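Local coordinates for protein beta-galactosidase (Bacillus circulans, PDB 4MAD) that probably hydrolyses terminal non-reducing beta-D-galactose residues from beta-D-galactosides, as a family 35 glycoside hydrolase built on a (beta/alpha)8 barrel, at residues G36-F41 against V88-T93; T93-G98 against G160-A165. One frame throughout, in Å; residues are numbered along the deposited sequence.

In the fold
Both contacts fasten helix 87-97 to the eight-stranded parallel barrel of the glycoside hydrolase domain, but at different strands and depths. Interaction 1 is wholly buried: one phenylalanine of the helix meets strand 34-38 and the turn that follows it through aromatic, CH-pi and sulfur contacts. Interaction 2, about 10 Å away between centres, lies a turn further along the helix and nearer the surface, where a glutamate chain rests against a proline just ahead of strand 163-167. Neither has a hydrogen bond across it. Helix 87-97 thus meets the first barrel strand through Phe90 and the approach to the fourth through Glu95; Ile91 joins the two, its CG2 packing 3.7 Å from Pro162 CG.

Interaction 1 of 2, residues G36-F41 against V88-T93; sequences GAMHYF and VRFIKT
In the layer between the parallel barrel and its surrounding helices, Phe90 of helix 87-97 forms a Met-aromatic contact with Met38 and a CH-pi contact with Tyr40. Tyr40 CB sits over one face of the Phe90 ring, 3.8 Å from its centroid and displaced toward the rim near CG. The two rings themselves meet obliquely, their planes at 44°. Met38 approaches the ring's edge instead: its SD lies 5.3 Å from the Phe90 centroid, and its CE is 3.9 Å from Phe90 CE1. An extended chain, with CG anti to the backbone N (chi1 175°), carries the sulfur and methyl that far from the strand. The Tyr40 side chain turns away beyond CB, and its OH is hydrogen-bonded to His72 NE2 and Ala68 N. Trp48 of helix 48-58 adds an edge-to-face partner to Phe90. With an alanine at Phe90, the Met38 methyl and Tyr40 CB would probably lose their shared aromatic surface, leaving a gap between strand and helix. Helices packed with apolar side chains on the outside of the parallel strands are characteristic of the (beta/alpha)8 barrel; here the packing extends to the turn after strand 34-38.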
loop_
_atom_site.group_PDB
_atom_site.type_symbol
_atom_site.label_atom_id
_atom_site.label_comp_id
_atom_site.label_asym_id
_atom_site.label_seq_id
_atom_site.Cartn_x
_atom_site.Cartn_y
_atom_site.Cartn_z
ATOM N N GLY A 36 12.900 -7.549 11.618
ATOM C CA GLY A 36 11.683 -7.927 10.979
ATOM C C GLY A 36 10.951 -6.705 10.486
ATOM O O GLY A 36 10.776 -5.798 11.169
ATOM N N ALA A 37 10.543 -6.738 9.240
ATOM C CA ALA A 37 9.726 -5.649 8.713
ATOM C C ALA A 37 8.255 -5.727 9.136
ATOM O O ALA A 37 7.615 -6.724 8.976
ATOM C CB ALA A 37 9.820 -5.597 7.246
ATOM N N MET A 38 7.796 -4.639 9.723
ATOM C CA MET A 38 6.413 -4.433 10.002
ATOM C C MET A 38 6.066 -2.960 9.781
ATOM O O MET A 38 6.719 -2.118 10.268
ATOM C CB MET A 38 6.076 -4.819 11.429
ATOM C CG MET A 38 4.694 -4.522 11.805
ATOM S SD MET A 38 4.284 -4.887 13.539
ATOM C CE MET A 38 2.650 -4.207 13.591
ATOM N N HIS A 39 5.019 -2.707 9.045
ATOM C CA HIS A 39 4.642 -1.339 8.731
ATOM C C HIS A 39 3.495 -0.853 9.600
ATOM O O HIS A 39 2.460 -1.437 9.608
ATOM C CB HIS A 39 4.175 -1.291 7.302
ATOM C CG HIS A 39 5.202 -1.693 6.311
ATOM N ND1 HIS A 39 6.537 -1.767 6.609
ATOM C CD2 HIS A 39 5.083 -2.090 5.025
ATOM C CE1 HIS A 39 7.196 -2.166 5.544
ATOM N NE2 HIS A 39 6.331 -2.394 4.583
ATOM N N TYR A 40 3.682 0.235 10.306
ATOM C CA TYR A 40 2.654 0.657 11.226
ATOM C C TYR A 40 1.335 0.850 10.474
ATOM O O TYR A 40 0.302 0.666 11.011
ATOM C CB TYR A 40 3.038 1.924 12.004
ATOM C CG TYR A 40 3.453 3.046 11.138
ATOM C CD1 TYR A 40 2.599 4.057 10.846
ATOM C CD2 TYR A 40 4.686 3.091 10.630
ATOM C CE1 TYR A 40 2.963 5.071 9.998
ATOM C CE2 TYR A 40 5.079 4.119 9.796
ATOM C CZ TYR A 40 4.198 5.109 9.457
ATOM O OH TYR A 40 4.558 6.111 8.638
ATOM N N PHE A 41 1.443 1.237 9.219
ATOM C CA PHE A 41 0.297 1.711 8.447
ATOM C C PHE A 41 -0.509 0.583 7.894
ATOM O O PHE A 41 -1.491 0.797 7.258
ATOM C CB PHE A 41 0.690 2.693 7.381
ATOM C CG PHE A 41 1.900 2.310 6.565
ATOM C CD1 PHE A 41 1.754 1.596 5.410
ATOM C CD2 PHE A 41 3.169 2.672 6.942
ATOM C CE1 PHE A 41 2.812 1.329 4.658
ATOM C CE2 PHE A 41 4.214 2.361 6.188
ATOM C CZ PHE A 41 4.033 1.685 5.053
ATOM N N VAL A 88 4.841 7.726 16.085
ATOM C CA VAL A 88 5.462 7.813 17.374
ATOM C C VAL A 88 4.986 6.699 18.354
ATOM O O VAL A 88 5.771 6.062 18.988
ATOM C CB VAL A 88 5.290 9.196 17.931
ATOM C CG1 VAL A 88 5.768 9.293 19.326
ATOM C CG2 VAL A 88 6.033 10.166 17.093
ATOM N N ARG A 89 3.704 6.446 18.414
ATOM C CA ARG A 89 3.169 5.420 19.259
ATOM C C ARG A 89 3.712 4.067 18.840
ATOM O O ARG A 89 4.057 3.285 19.653
ATOM C CB ARG A 89 1.670 5.441 19.165
ATOM C CG ARG A 89 0.972 4.370 19.994
ATOM C CD ARG A 89 -0.516 4.321 19.734
ATOM N NE ARG A 89 -1.112 3.124 20.293
ATOM C CZ ARG A 89 -2.391 2.849 20.281
ATOM N NH1 ARG A 89 -3.241 3.673 19.723
ATOM N NH2 ARG A 89 -2.811 1.734 20.851
ATOM N N PHE A 90 3.795 3.839 17.543
ATOM C CA PHE A 90 4.230 2.551 17.083
ATOM C C PHE A 90 5.646 2.301 17.541
ATOM O O PHE A 90 5.942 1.290 18.100
ATOM C CB PHE A 90 4.141 2.490 15.563
ATOM C CG PHE A 90 4.801 1.277 14.968
ATOM C CD1 PHE A 90 4.191 0.081 14.973
ATOM C CD2 PHE A 90 6.021 1.353 14.386
ATOM C CE1 PHE A 90 4.777 -0.998 14.449
ATOM C CE2 PHE A 90 6.604 0.261 13.866
ATOM C CZ PHE A 90 5.990 -0.887 13.892
ATOM N N ILE A 91 6.496 3.289 17.312
ATOM C CA ILE A 91 7.868 3.168 17.715
ATOM C C ILE A 91 8.087 3.026 19.248
ATOM O O ILE A 91 8.833 2.224 19.682
ATOM C CB ILE A 91 8.704 4.309 17.151
ATOM C CG1 ILE A 91 8.671 4.248 15.618
ATOM C CG2 ILE A 91 10.099 4.269 17.713
ATOM C CD1 ILE A 91 9.463 5.266 14.976
ATOM N N LYS A 92 7.357 3.777 20.021
ATOM C CA LYS A 92 7.366 3.602 21.469
ATOM C C LYS A 92 6.908 2.214 21.857
ATOM O O LYS A 92 7.354 1.695 22.802
ATOM C CB LYS A 92 6.507 4.624 22.146
ATOM C CG LYS A 92 7.151 5.937 22.228
ATOM C CD LYS A 92 6.176 6.964 22.700
ATOM C CE LYS A 92 6.869 8.178 23.117
ATOM N NZ LYS A 92 5.946 9.022 23.832
ATOM N N THR A 93 6.005 1.637 21.097
ATOM C CA THR A 93 5.574 0.296 21.366
ATOM C C THR A 93 6.704 -0.721 21.185
ATOM O O THR A 93 6.854 -1.625 21.954
ATOM C CB THR A 93 4.309 -0.088 20.617
ATOM O OG1 THR A 93 3.318 0.901 20.826
ATOM C CG2 THR A 93 3.786 -1.436 21.069
#

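Interaction 2 of 2, residues T93-G98 against G160-A165; sequences TAEKVG and GGPIIA
Glu95 and Pro162 account for most of this contact, the glutamate passing across the proline ring with its CB and one carboxylate oxygen. At the base, Glu95 CB is 3.9 Å from Pro162 CG; at the far end, Glu95 OE2 comes within 3.7 Å of Pro162 CD. The side chains cross at about a right angle. CG stands anti to the backbone N (chi1 -177°) and the next torsion is also extended, which carries the carboxylate past the proline toward the two glycines before it. There OE2 lies 3.9 Å from Gly161 CA and 3.8 Å from Gly160 O, the latter a plain neighbourhood of two acceptors that adds no bond. The contact rests on loose van der Waals packing of the glutamate chain on the proline, with nothing across it nearer than 3.7 Å. Gly160 has a positive phi of 90°, a backbone conformation in which a beta carbon would collide with the carbonyl oxygen of the residue before. On the helix side the last turn ends at Gly98 in a Schellman motif, with Gly98 N bonded to Glu95 O at 3.0 Å. While Glu95 remains exposed, Pro162 is buried: it also packs on Ile91 of the same helix and on Val101 of strand 100-104. The contact thus sits where the C-terminal turn of helix 87-97 faces the loop leading into strand 163-167, beside strand 100-104, while Thr93 and Val97 pack against helix 48-58.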
loop_
_atom_site.group_PDB
_atom_site.type_symbol
_atom_site.label_atom_id
_atom_site.label_comp_id
_atom_site.label_asym_id
_atom_site.label_seq_id
_atom_site.Cartn_x
_atom_site.Cartn_y
_atom_site.Cartn_z
ATOM N N THR A 93 6.005 1.637 21.097
ATOM C CA THR A 93 5.574 0.296 21.366
ATOM C C THR A 93 6.704 -0.721 21.185
ATOM O O THR A 93 6.854 -1.625 21.954
ATOM C CB THR A 93 4.309 -0.088 20.617
ATOM O OG1 THR A 93 3.318 0.901 20.826
ATOM C CG2 THR A 93 3.786 -1.436 21.069
ATOM N N ALA A 94 7.485 -0.523 20.142
ATOM C CA ALA A 94 8.626 -1.376 19.846
ATOM C C ALA A 94 9.623 -1.262 20.996
ATOM O O ALA A 94 10.078 -2.220 21.534
ATOM C CB ALA A 94 9.257 -0.974 18.559
ATOM N N GLU A 95 9.857 -0.049 21.407
ATOM C CA GLU A 95 10.731 0.155 22.532
ATOM C C GLU A 95 10.219 -0.556 23.785
ATOM O O GLU A 95 10.956 -1.174 24.429
ATOM C CB GLU A 95 10.878 1.622 22.821
ATOM C CG GLU A 95 11.818 1.897 23.933
ATOM C CD GLU A 95 11.970 3.356 24.218
ATOM O OE1 GLU A 95 10.956 3.985 24.465
ATOM O OE2 GLU A 95 13.084 3.861 24.220
ATOM N N LYS A 96 8.946 -0.500 24.068
ATOM C CA LYS A 96 8.388 -1.142 25.260
ATOM C C LYS A 96 8.581 -2.662 25.256
ATOM O O LYS A 96 8.814 -3.298 26.248
ATOM C CB LYS A 96 6.922 -0.814 25.293
ATOM C CG LYS A 96 6.167 -1.403 26.365
ATOM C CD LYS A 96 4.650 -1.194 26.266
ATOM C CE LYS A 96 3.910 -2.402 26.849
ATOM N NZ LYS A 96 2.506 -2.181 27.317
ATOM N N VAL A 97 8.447 -3.205 24.067
ATOM C CA VAL A 97 8.517 -4.610 23.854
ATOM C C VAL A 97 9.960 -5.032 23.792
ATOM O O VAL A 97 10.242 -6.179 23.857
ATOM C CB VAL A 97 7.807 -4.968 22.546
ATOM C CG1 VAL A 97 8.320 -6.188 21.961
ATOM C CG2 VAL A 97 6.354 -5.008 22.744
ATOM N N GLY A 98 10.864 -4.074 23.723
ATOM C CA GLY A 98 12.257 -4.386 23.689
ATOM C C GLY A 98 12.929 -4.622 22.353
ATOM O O GLY A 98 13.838 -5.396 22.296
ATOM N N GLY A 160 18.269 8.785 23.403
ATOM C CA GLY A 160 17.792 7.759 24.289
ATOM C C GLY A 160 16.675 6.862 23.809
ATOM O O GLY A 160 16.222 6.044 24.543
ATOM N N GLY A 161 16.248 7.054 22.566
ATOM C CA GLY A 161 15.176 6.312 21.938
ATOM C C GLY A 161 15.697 5.080 21.227
ATOM O O GLY A 161 16.857 4.880 21.209
ATOM N N PRO A 162 14.812 4.307 20.625
ATOM C CA PRO A 162 15.153 3.025 20.040
ATOM C C PRO A 162 15.622 3.031 18.602
ATOM O O PRO A 162 15.986 2.019 18.102
ATOM C CB PRO A 162 13.831 2.291 20.108
ATOM C CG PRO A 162 12.864 3.280 19.965
ATOM C CD PRO A 162 13.376 4.517 20.575
ATOM N N ILE A 163 15.585 4.173 17.973
ATOM C CA ILE A 163 15.937 4.227 16.571
ATOM C C ILE A 163 17.430 4.318 16.363
ATOM O O ILE A 163 18.011 5.350 16.537
ATOM C CB ILE A 163 15.363 5.476 15.884
ATOM C CG1 ILE A 163 13.853 5.529 15.922
ATOM C CG2 ILE A 163 15.819 5.533 14.507
ATOM C CD1 ILE A 163 13.295 6.736 15.357
ATOM N N ILE A 164 18.011 3.219 15.956
ATOM C CA ILE A 164 19.437 3.106 15.708
ATOM C C ILE A 164 19.975 3.333 14.274
ATOM O O ILE A 164 21.114 3.598 14.082
ATOM C CB ILE A 164 19.939 1.744 16.229
ATOM C CG1 ILE A 164 19.238 0.637 15.521
ATOM C CG2 ILE A 164 19.648 1.606 17.649
ATOM C CD1 ILE A 164 19.790 -0.632 15.761
ATOM N N ALA A 165 19.118 3.197 13.288
ATOM C CA ALA A 165 19.517 3.421 11.925
ATOM C C ALA A 165 18.399 3.914 11.022
ATOM O O ALA A 165 17.281 3.692 11.239
ATOM C CB ALA A 165 20.118 2.243 11.370
#